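Local coordinates for nucleotide-binding protein, universal stress protein UspA family (Lactobacillus plantarum, PDB 3S3T) that binds ATP as a member of the universal stress protein family, its precise cellular role being unknown, at residues N7-V12 and D110-G115; I28-Q33 and T80-N85; T37-V42 and E89-I94. One frame throughout, in Å; residues are numbered along the deposited sequence.

Overall arrangement
Contacts 1 and 3 belong to one five-stranded parallel sheet, and contact 2 lies at its periphery. Strands 7-11 and 35-43 are neighbours in that sheet, so contacts 1 and 3, with centres about 12 Å apart, are stitched together through backbone pairs such as Val10 N with Thr37 O at 2.8 Å. Both reach the same ATP: contact 1 holds the ribose and contact 3 the adenine. Contact 2 has its centre about 14 Å from that of contact 1 and about 22 Å from that of contact 3. It is coupled to contact 1 through helix 16-32, where Ile8 CD1 packs on Ile28 CG2 at 3.6 Å.

Contact 1. Residues N7-V12 and D110-G115; sequences NILVPV and DLIVLG. With ATP (adenosine-5'-triphosphate), chain I.
The central strand of the parallel sheet, 7-11, is joined here to its neighbour 111-115, Asn7 to Pro11 lying beside Leu111 to Gly115 with their N-to-C directions 23° apart. At the start of the pair Asp110 holds Asn7 by two bonds: its OD1 accepts from Asn7 N (3.0 Å), on the syn side but 27° out of the carboxylate plane, while its backbone N donates to Asn7 O. The other carboxylate oxygen, OD2, is bonded to Thr6 OG1, so both ends of the carboxylate have partners. Further along, Leu9 grips the second strand with both backbone polar atoms, Leu9 N to Leu111 O and Val113 N to Leu9 O (2.7 Å). Leu111 N and Val113 O are buried without a hydrogen-bonding partner, although Pro11 CD and Val10 CG2 both lie against the latter.

On the face turned to helix 16-32, Ile8 CG2 meets Val113 CG2 at 3.7 Å, the two side chains crossing obliquely. Ile8 reaches over because CG2 is the branch anti to its backbone N. The opposite face carries Leu9, Pro11, Ile112 and Leu114. There the proline ring crosses Ile112 at about a right angle, CD touching Ile112 CG2 at 3.6 Å, and its CG meets Leu114 CD2 at 3.8 Å.

Past these side chains the strands hold the nucleotide between them. The ribose O2' of ATP donates to Pro11 O (2.7 Å) and accepts from Gly115 N (3.2 Å), and a side chain on Gly115 would run into O3'. The chain turns to opposite sides of the sheet after these two strands, and a nucleotide lodged in the crevice at their C-terminal ends is characteristic of the Rossmann-like α/β fold of universal stress proteins.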
loop_
_atom_site.group_PDB
_atom_site.type_symbol
_atom_site.label_atom_id
_atom_site.label_comp_id
_atom_site.label_asym_id
_atom_site.label_seq_id
_atom_site.Cartn_x
_atom_site.Cartn_y
_atom_site.Cartn_z
ATOM N N ASN A 7 6.842 26.025 7.614
ATOM C CA ASN A 7 5.607 25.699 8.330
ATOM C C ASN A 7 5.436 24.194 8.412
ATOM O O ASN A 7 4.985 23.582 7.449
ATOM C CB ASN A 7 4.404 26.298 7.574
ATOM C CG ASN A 7 4.374 27.801 7.630
ATOM O OD1 ASN A 7 3.915 28.366 8.613
ATOM N ND2 ASN A 7 4.846 28.455 6.574
ATOM N N ILE A 8 5.795 23.612 9.549
ATOM C CA ILE A 8 5.828 22.157 9.750
ATOM C C ILE A 8 4.601 21.678 10.531
ATOM O O ILE A 8 4.163 22.345 11.462
ATOM C CB ILE A 8 7.111 21.750 10.536
ATOM C CG1 ILE A 8 8.373 22.238 9.799
ATOM C CG2 ILE A 8 7.216 20.201 10.778
ATOM C CD1 ILE A 8 9.683 22.086 10.593
ATOM N N LEU A 9 4.074 20.514 10.141
ATOM C CA LEU A 9 2.951 19.885 10.793
ATOM C C LEU A 9 3.431 18.556 11.345
ATOM O O LEU A 9 4.113 17.785 10.647
ATOM C CB LEU A 9 1.802 19.631 9.800
ATOM C CG LEU A 9 0.526 19.011 10.395
ATOM C CD1 LEU A 9 -0.161 19.883 11.435
ATOM C CD2 LEU A 9 -0.440 18.735 9.264
ATOM N N VAL A 10 3.143 18.320 12.617
ATOM C CA VAL A 10 3.427 17.043 13.235
ATOM C C VAL A 10 2.123 16.477 13.836
ATOM O O VAL A 10 1.728 16.834 14.927
ATOM C CB VAL A 10 4.596 17.073 14.237
ATOM C CG1 VAL A 10 4.410 18.099 15.369
ATOM C CG2 VAL A 10 4.820 15.653 14.768
ATOM N N PRO A 11 1.436 15.607 13.071
ATOM C CA PRO A 11 0.271 14.955 13.636
ATOM C C PRO A 11 0.725 13.957 14.704
ATOM O O PRO A 11 1.628 13.148 14.450
ATOM C CB PRO A 11 -0.391 14.288 12.416
ATOM C CG PRO A 11 0.177 14.972 11.230
ATOM C CD PRO A 11 1.597 15.281 11.654
ATOM N N VAL A 12 0.115 14.013 15.883
ATOM C CA VAL A 12 0.386 13.016 16.906
ATOM C C VAL A 12 -0.865 12.284 17.391
ATOM O O VAL A 12 -1.927 12.883 17.545
ATOM C CB VAL A 12 1.038 13.677 18.151
ATOM C CG1 VAL A 12 2.444 14.146 17.844
ATOM C CG2 VAL A 12 0.177 14.835 18.625
ATOM N N ASP A 110 4.818 22.965 4.611
ATOM C CA ASP A 110 5.798 22.361 3.674
ATOM C C ASP A 110 6.543 21.164 4.170
ATOM O O ASP A 110 7.413 20.636 3.455
ATOM C CB ASP A 110 6.791 23.411 3.087
ATOM C CG ASP A 110 7.309 24.415 4.132
ATOM O OD1 ASP A 110 7.272 24.127 5.336
ATOM O OD2 ASP A 110 7.783 25.504 3.735
ATOM N N LEU A 111 6.126 20.646 5.331
ATOM C CA LEU A 111 6.557 19.353 5.829
ATOM C C LEU A 111 5.527 18.788 6.771
ATOM O O LEU A 111 5.020 19.487 7.652
ATOM C CB LEU A 111 7.857 19.483 6.628
ATOM C CG LEU A 111 8.555 18.214 7.107
ATOM C CD1 LEU A 111 8.910 17.261 5.927
ATOM C CD2 LEU A 111 9.844 18.614 7.906
ATOM N N ILE A 112 5.283 17.484 6.652
ATOM C CA ILE A 112 4.527 16.771 7.669
ATOM C C ILE A 112 5.474 15.740 8.272
ATOM O O ILE A 112 6.178 15.027 7.523
ATOM C CB ILE A 112 3.299 16.065 7.065
ATOM C CG1 ILE A 112 2.348 17.050 6.349
ATOM C CG2 ILE A 112 2.532 15.300 8.190
ATOM C CD1 ILE A 112 1.088 16.365 5.674
ATOM N N VAL A 113 5.537 15.700 9.614
ATOM C CA VAL A 113 6.382 14.775 10.339
ATOM C C VAL A 113 5.476 13.722 11.003
ATOM O O VAL A 113 4.547 14.058 11.693
ATOM C CB VAL A 113 7.254 15.522 11.390
ATOM C CG1 VAL A 113 8.108 14.545 12.179
ATOM C CG2 VAL A 113 8.141 16.624 10.703
ATOM N N LEU A 114 5.759 12.456 10.783
ATOM C CA LEU A 114 4.904 11.340 11.283
ATOM C C LEU A 114 5.725 10.272 11.944
ATOM O O LEU A 114 6.847 9.963 11.511
ATOM C CB LEU A 114 4.143 10.673 10.098
ATOM C CG LEU A 114 3.068 11.505 9.396
ATOM C CD1 LEU A 114 2.778 10.942 8.004
ATOM C CD2 LEU A 114 1.759 11.650 10.220
ATOM N N GLY A 115 5.161 9.618 12.953
ATOM C CA GLY A 115 5.752 8.382 13.434
ATOM C C GLY A 115 5.490 7.293 12.426
ATOM O O GLY A 115 4.470 7.290 11.740
HETATM P PG ATP I . -3.020 1.374 12.071
HETATM O O1G ATP I . -3.885 2.515 12.552
HETATM O O2G ATP I . -3.467 0.052 12.616
HETATM O O3G ATP I . -2.829 1.266 10.564
HETATM P PB ATP I . -0.962 2.366 13.912
HETATM O O1B ATP I . 0.124 1.561 14.567
HETATM O O2B ATP I . -2.049 2.918 14.770
HETATM O O3B ATP I . -1.543 1.484 12.713
HETATM P PA ATP I . -0.762 4.891 12.488
HETATM O O1A ATP I . -2.179 5.172 12.880
HETATM O O2A ATP I . -0.491 4.913 11.040
HETATM O O3A ATP I . -0.196 3.535 13.092
HETATM O "O5'" ATP I . 0.134 6.043 13.240
HETATM C "C5'" ATP I . 1.348 6.480 12.631
HETATM C "C4'" ATP I . 1.578 7.965 12.925
HETATM O "O4'" ATP I . 0.432 8.626 12.401
HETATM C "C3'" ATP I . 1.603 8.314 14.404
HETATM O "O3'" ATP I . 2.880 8.126 14.993
HETATM C "C2'" ATP I . 1.122 9.742 14.329
HETATM O "O2'" ATP I . 2.234 10.532 13.932
HETATM C "C1'" ATP I . 0.074 9.724 13.225
HETATM N N9 ATP I . -1.278 9.567 13.756
HETATM C C8 ATP I . -1.969 8.399 13.942
HETATM N N7 ATP I . -3.185 8.640 14.483
HETATM C C5 ATP I . -3.263 9.966 14.638
HETATM C C6 ATP I . -4.265 10.877 15.178
HETATM N N6 ATP I . -5.425 10.363 15.635
HETATM N N1 ATP I . -3.988 12.230 15.185
HETATM C C2 ATP I . -2.814 12.680 14.716
HETATM N N3 ATP I . -1.824 11.908 14.246
HETATM C C4 ATP I . -2.015 10.572 14.180
#

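Contact 2. Residues I28-Q33 and T80-N85; sequences IAQRHQ and TTSAPN
Two side-chain amides, of Gln30 and Gln33, meet the 80-85 loop differently. The Gln30 amide presents a face: Ser82 OG stands over it, 2.9 Å from Gln30 CD, and Ser82 N approaches OE1 from that same side at 3.3 Å, 44° above the carbonyl plane rather than on a lone pair. The Gln33 amide works through its edge. Gln33 NE2 donates nearly in plane to Ser82 O (3.0 Å) and to Gln30 O (2.8 Å), while Pro84 CD lies over one face, 3.8 Å from Gln33 NE2. Both N-H bonds are almost straight, which fixes the rotation of this amide. Gln30 reaches the loop by an extended chain, with CG anti to the backbone N (chi1 157°). On the loop side Thr81 OG1 accepts from Ala83 N in an ST turn, and it is also bonded to Val78 O. An alanine replacing Gln30 would delete the amide and would probably leave Ser82 N without its acceptor and Ser82 OG without the flat surface beneath it. Neutral side-chain amides and backbone groups thus tie the end of helix 16-32 to the loop before strand 87-93, without any ion pair.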
loop_
_atom_site.group_PDB
_atom_site.type_symbol
_atom_site.label_atom_id
_atom_site.label_comp_id
_atom_site.label_asym_id
_atom_site.label_seq_id
_atom_site.Cartn_x
_atom_site.Cartn_y
_atom_site.Cartn_z
ATOM N N ILE A 28 13.750 19.838 13.882
ATOM C CA ILE A 28 13.717 20.359 12.521
ATOM C C ILE A 28 13.275 21.820 12.563
ATOM O O ILE A 28 13.864 22.667 11.886
ATOM C CB ILE A 28 12.736 19.546 11.637
ATOM C CG1 ILE A 28 13.188 18.084 11.512
ATOM C CG2 ILE A 28 12.657 20.132 10.212
ATOM C CD1 ILE A 28 12.141 17.161 10.853
ATOM N N ALA A 29 12.257 22.092 13.379
ATOM C CA ALA A 29 11.706 23.420 13.536
ATOM C C ALA A 29 12.799 24.416 13.996
ATOM O O ALA A 29 12.975 25.476 13.389
ATOM C CB ALA A 29 10.532 23.389 14.506
ATOM N N GLN A 30 13.530 24.032 15.042
ATOM C CA GLN A 30 14.683 24.790 15.554
ATOM C C GLN A 30 15.694 25.061 14.440
ATOM O O GLN A 30 16.169 26.185 14.317
ATOM C CB GLN A 30 15.348 24.046 16.736
ATOM C CG GLN A 30 16.816 24.401 16.996
ATOM C CD GLN A 30 17.289 23.947 18.359
ATOM O OE1 GLN A 30 16.532 23.973 19.344
ATOM N NE2 GLN A 30 18.553 23.527 18.431
ATOM N N ARG A 31 16.018 24.054 13.629
ATOM C CA ARG A 31 17.065 24.233 12.600
ATOM C C ARG A 31 16.697 25.162 11.456
ATOM O O ARG A 31 17.553 25.889 10.939
ATOM C CB ARG A 31 17.444 22.909 11.973
ATOM C CG ARG A 31 18.720 22.359 12.467
ATOM C CD ARG A 31 18.972 21.038 11.741
ATOM N NE ARG A 31 20.193 20.358 12.174
ATOM C CZ ARG A 31 20.439 19.931 13.419
ATOM N NH1 ARG A 31 19.577 20.142 14.415
ATOM N NH2 ARG A 31 21.577 19.288 13.679
ATOM N N HIS A 32 15.433 25.099 11.054
ATOM C CA HIS A 32 14.924 25.860 9.921
ATOM C C HIS A 32 14.271 27.161 10.381
ATOM O O HIS A 32 13.845 27.992 9.566
ATOM C CB HIS A 32 13.920 24.999 9.155
ATOM C CG HIS A 32 14.547 23.883 8.387
ATOM N ND1 HIS A 32 14.723 23.929 7.017
ATOM C CD2 HIS A 32 15.035 22.685 8.788
ATOM C CE1 HIS A 32 15.298 22.809 6.611
ATOM N NE2 HIS A 32 15.517 22.049 7.670
ATOM N N GLN A 33 14.187 27.310 11.701
ATOM C CA GLN A 33 13.432 28.369 12.342
ATOM C C GLN A 33 12.028 28.465 11.750
ATOM O O GLN A 33 11.564 29.540 11.361
ATOM C CB GLN A 33 14.193 29.691 12.274
ATOM C CG GLN A 33 15.442 29.670 13.159
ATOM C CD GLN A 33 15.110 29.763 14.622
ATOM O OE1 GLN A 33 14.785 30.824 15.124
ATOM N NE2 GLN A 33 15.194 28.661 15.320
ATOM N N THR A 80 11.875 25.381 26.119
ATOM C CA THR A 80 13.271 25.112 26.504
ATOM C C THR A 80 14.228 25.041 25.302
ATOM O O THR A 80 15.431 24.846 25.494
ATOM C CB THR A 80 13.447 23.789 27.318
ATOM O OG1 THR A 80 13.356 22.662 26.442
ATOM C CG2 THR A 80 12.424 23.670 28.460
ATOM N N THR A 81 13.696 25.183 24.080
ATOM C CA THR A 81 14.483 25.094 22.848
ATOM C C THR A 81 14.455 26.429 22.096
ATOM O O THR A 81 13.735 27.360 22.473
ATOM C CB THR A 81 13.905 24.000 21.873
ATOM O OG1 THR A 81 12.738 24.512 21.199
ATOM C CG2 THR A 81 13.567 22.695 22.634
ATOM N N SER A 82 15.200 26.493 20.990
ATOM C CA SER A 82 15.268 27.703 20.185
ATOM C C SER A 82 14.285 27.665 19.024
ATOM O O SER A 82 14.333 28.520 18.150
ATOM C CB SER A 82 16.708 27.944 19.701
ATOM O OG SER A 82 17.202 26.798 19.019
ATOM N N ALA A 83 13.373 26.698 19.040
ATOM C CA ALA A 83 12.320 26.601 18.044
ATOM C C ALA A 83 11.431 27.819 18.226
ATOM O O ALA A 83 11.119 28.177 19.339
ATOM C CB ALA A 83 11.513 25.295 18.211
ATOM N N PRO A 84 11.027 28.465 17.126
ATOM C CA PRO A 84 10.331 29.743 17.265
ATOM C C PRO A 84 8.989 29.677 17.967
ATOM O O PRO A 84 8.645 30.616 18.668
ATOM C CB PRO A 84 10.120 30.209 15.824
ATOM C CG PRO A 84 10.823 29.282 14.968
ATOM C CD PRO A 84 11.436 28.192 15.742
ATOM N N ASN A 85 8.222 28.599 17.776
ATOM C CA ASN A 85 6.898 28.533 18.400
ATOM C C ASN A 85 6.266 27.143 18.363
ATOM O O ASN A 85 6.807 26.225 17.787
ATOM C CB ASN A 85 5.944 29.531 17.703
ATOM C CG ASN A 85 5.913 29.345 16.206
ATOM O OD1 ASN A 85 5.580 28.249 15.688
ATOM N ND2 ASN A 85 6.330 30.380 15.487
#

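Contact 3. Residues T37-V42 and E89-I94; sequences TALYVV and EISYGI. With ATP (adenosine-5'-triphosphate), chain I.
Tyr40 is gripped by strand 87-93 through both its backbone polar atoms, Tyr40 N donating to Glu89 O and Tyr40 O accepting from Ser91 N, each at 2.9 Å. The same parallel pattern continues on both sides: Glu89 N is satisfied by Ala38 O, Val42 N by Ser91 O at a short 2.6 Å, and Gly93 N by Val42 O. The Gly93 donor stands 31° off the carbonyl plane of Val42, whereas the Glu89 bond is the more bent at its hydrogen (142°).

Residues of odd number in 37-42 turn their N-H and C=O the other way. Thr37 and Leu39 use them on strand 7-11 and Val12, whereas Val41 gives them to ATP. Val41 N donates to adenine N1 (3.0 Å) and N6 donates to Val41 O (2.8 Å), so the base takes up the polar edge of the strand where Leu39 and the residues before it have a protein neighbour.

Polar side-chain ends find partners outside the pair, Tyr40 OH at Glu63 and Glu89 OE1 at the hydroxyl of Tyr102. Between the strands the side-chain touches are largely apolar. Ile90 CD1 is folded back (chi2 -56°) until it lies 3.4 Å from Tyr40 CB, and Val42 lies alongside Tyr92, pointing the same way, with Val42 CB 3.5 Å from Tyr92 CD2. On the other face Leu39 CD1 rests 3.8 Å from Glu89 CG and also lies against Ser91 OG, at 3.7 Å.

Tyr40 and Tyr92 pack under helix 53-78, while Leu39, Val41 and Ser91 meet helix 95-105, which starts just after Ile94. Strand 87-93 is outermost in the sheet of this chain and strand 35-43 separates it from 7-11; beyond it, Ile94 touches Asn120 of the third subunit.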
loop_
_atom_site.group_PDB
_atom_site.type_symbol
_atom_site.label_atom_id
_atom_site.label_comp_id
_atom_site.label_asym_id
_atom_site.label_seq_id
_atom_site.Cartn_x
_atom_site.Cartn_y
_atom_site.Cartn_z
ATOM N N THR A 37 3.327 23.189 14.096
ATOM C CA THR A 37 1.987 22.887 14.593
ATOM C C THR A 37 1.902 21.387 14.947
ATOM O O THR A 37 2.214 20.561 14.096
ATOM C CB THR A 37 0.931 23.173 13.518
ATOM O OG1 THR A 37 0.934 24.583 13.248
ATOM C CG2 THR A 37 -0.499 22.741 13.992
ATOM N N ALA A 38 1.526 21.068 16.191
ATOM C CA ALA A 38 1.149 19.688 16.598
ATOM C C ALA A 38 -0.358 19.516 16.522
ATOM O O ALA A 38 -1.130 20.380 16.996
ATOM C CB ALA A 38 1.661 19.359 17.970
ATOM N N LEU A 39 -0.787 18.431 15.872
ATOM C CA LEU A 39 -2.209 18.184 15.619
ATOM C C LEU A 39 -2.590 16.804 16.145
ATOM O O LEU A 39 -2.039 15.818 15.687
ATOM C CB LEU A 39 -2.509 18.244 14.127
ATOM C CG LEU A 39 -3.875 17.734 13.619
ATOM C CD1 LEU A 39 -5.106 18.586 14.186
ATOM C CD2 LEU A 39 -3.870 17.744 12.137
ATOM N N TYR A 40 -3.497 16.744 17.115
ATOM C CA TYR A 40 -4.109 15.464 17.530
ATOM C C TYR A 40 -5.519 15.365 16.981
ATOM O O TYR A 40 -6.353 16.251 17.221
ATOM C CB TYR A 40 -4.151 15.388 19.061
ATOM C CG TYR A 40 -4.621 14.059 19.632
ATOM C CD1 TYR A 40 -5.965 13.685 19.604
ATOM C CD2 TYR A 40 -3.712 13.174 20.225
ATOM C CE1 TYR A 40 -6.374 12.449 20.104
ATOM C CE2 TYR A 40 -4.134 11.950 20.778
ATOM C CZ TYR A 40 -5.423 11.594 20.706
ATOM O OH TYR A 40 -5.773 10.393 21.250
ATOM N N VAL A 41 -5.816 14.288 16.262
ATOM C CA VAL A 41 -7.171 14.076 15.781
ATOM C C VAL A 41 -7.939 13.061 16.616
ATOM O O VAL A 41 -7.544 11.899 16.725
ATOM C CB VAL A 41 -7.209 13.663 14.299
ATOM C CG1 VAL A 41 -8.692 13.713 13.774
ATOM C CG2 VAL A 41 -6.357 14.607 13.461
ATOM N N VAL A 42 -9.057 13.514 17.195
ATOM C CA VAL A 42 -9.965 12.637 17.942
ATOM C C VAL A 42 -10.857 11.899 16.928
ATOM O O VAL A 42 -11.715 12.505 16.257
ATOM C CB VAL A 42 -10.857 13.436 18.921
ATOM C CG1 VAL A 42 -11.792 12.519 19.664
ATOM C CG2 VAL A 42 -10.050 14.283 19.884
ATOM N N GLU A 89 -3.250 21.878 18.180
ATOM C CA GLU A 89 -4.590 21.773 17.678
ATOM C C GLU A 89 -5.142 20.389 17.973
ATOM O O GLU A 89 -4.465 19.373 17.729
ATOM C CB GLU A 89 -4.557 21.962 16.168
ATOM C CG GLU A 89 -5.933 22.065 15.535
ATOM C CD GLU A 89 -6.287 23.453 15.072
ATOM O OE1 GLU A 89 -5.383 24.211 14.619
ATOM O OE2 GLU A 89 -7.502 23.760 15.096
ATOM N N ILE A 90 -6.368 20.352 18.486
ATOM C CA ILE A 90 -7.092 19.128 18.663
ATOM C C ILE A 90 -8.318 19.219 17.758
ATOM O O ILE A 90 -9.136 20.158 17.867
ATOM C CB ILE A 90 -7.512 18.926 20.144
ATOM C CG1 ILE A 90 -6.313 19.043 21.095
ATOM C CG2 ILE A 90 -8.268 17.623 20.323
ATOM C CD1 ILE A 90 -5.191 18.137 20.814
ATOM N N SER A 91 -8.420 18.278 16.824
ATOM C CA SER A 91 -9.551 18.238 15.908
ATOM C C SER A 91 -10.277 16.915 16.000
ATOM O O SER A 91 -9.739 15.938 16.539
ATOM C CB SER A 91 -9.061 18.452 14.461
ATOM O OG SER A 91 -8.583 19.782 14.285
ATOM N N TYR A 92 -11.495 16.909 15.467
ATOM C CA TYR A 92 -12.398 15.758 15.479
ATOM C C TYR A 92 -12.681 15.338 14.030
ATOM O O TYR A 92 -13.053 16.154 13.180
ATOM C CB TYR A 92 -13.692 16.090 16.238
ATOM C CG TYR A 92 -13.413 16.644 17.628
ATOM C CD1 TYR A 92 -13.094 17.998 17.812
ATOM C CD2 TYR A 92 -13.463 15.826 18.743
ATOM C CE1 TYR A 92 -12.814 18.516 19.092
ATOM C CE2 TYR A 92 -13.190 16.318 20.026
ATOM C CZ TYR A 92 -12.865 17.656 20.204
ATOM O OH TYR A 92 -12.599 18.137 21.486
ATOM N N GLY A 93 -12.425 14.067 13.719
ATOM C CA GLY A 93 -12.707 13.558 12.364
ATOM C C GLY A 93 -12.004 12.236 12.212
ATOM O O GLY A 93 -11.549 11.642 13.210
ATOM N N ILE A 94 -11.924 11.781 10.965
ATOM C CA ILE A 94 -11.217 10.567 10.624
ATOM C C ILE A 94 -9.769 11.006 10.514
ATOM O O ILE A 94 -9.469 11.890 9.732
ATOM C CB ILE A 94 -11.785 9.993 9.283
ATOM C CG1 ILE A 94 -13.276 9.671 9.456
ATOM C CG2 ILE A 94 -11.006 8.795 8.850
ATOM C CD1 ILE A 94 -13.974 9.041 8.286
HETATM P PG ATP I . -3.020 1.374 12.071
HETATM O O1G ATP I . -3.885 2.515 12.552
HETATM O O2G ATP I . -3.467 0.052 12.616
HETATM O O3G ATP I . -2.829 1.266 10.564
HETATM P PB ATP I . -0.962 2.366 13.912
HETATM O O1B ATP I . 0.124 1.561 14.567
HETATM O O2B ATP I . -2.049 2.918 14.770
HETATM O O3B ATP I . -1.543 1.484 12.713
HETATM P PA ATP I . -0.762 4.891 12.488
HETATM O O1A ATP I . -2.179 5.172 12.880
HETATM O O2A ATP I . -0.491 4.913 11.040
HETATM O O3A ATP I . -0.196 3.535 13.092
HETATM O "O5'" ATP I . 0.134 6.043 13.240
HETATM C "C5'" ATP I . 1.348 6.480 12.631
HETATM C "C4'" ATP I . 1.578 7.965 12.925
HETATM O "O4'" ATP I . 0.432 8.626 12.401
HETATM C "C3'" ATP I . 1.603 8.314 14.404
HETATM O "O3'" ATP I . 2.880 8.126 14.993
HETATM C "C2'" ATP I . 1.122 9.742 14.329
HETATM O "O2'" ATP I . 2.234 10.532 13.932
HETATM C "C1'" ATP I . 0.074 9.724 13.225
HETATM N N9 ATP I . -1.278 9.567 13.756
HETATM C C8 ATP I . -1.969 8.399 13.942
HETATM N N7 ATP I . -3.185 8.640 14.483
HETATM C C5 ATP I . -3.263 9.966 14.638
HETATM C C6 ATP I . -4.265 10.877 15.178
HETATM N N6 ATP I . -5.425 10.363 15.635
HETATM N N1 ATP I . -3.988 12.230 15.185
HETATM C C2 ATP I . -2.814 12.680 14.716
HETATM N N3 ATP I . -1.824 11.908 14.246
HETATM C C4 ATP I . -2.015 10.572 14.180
#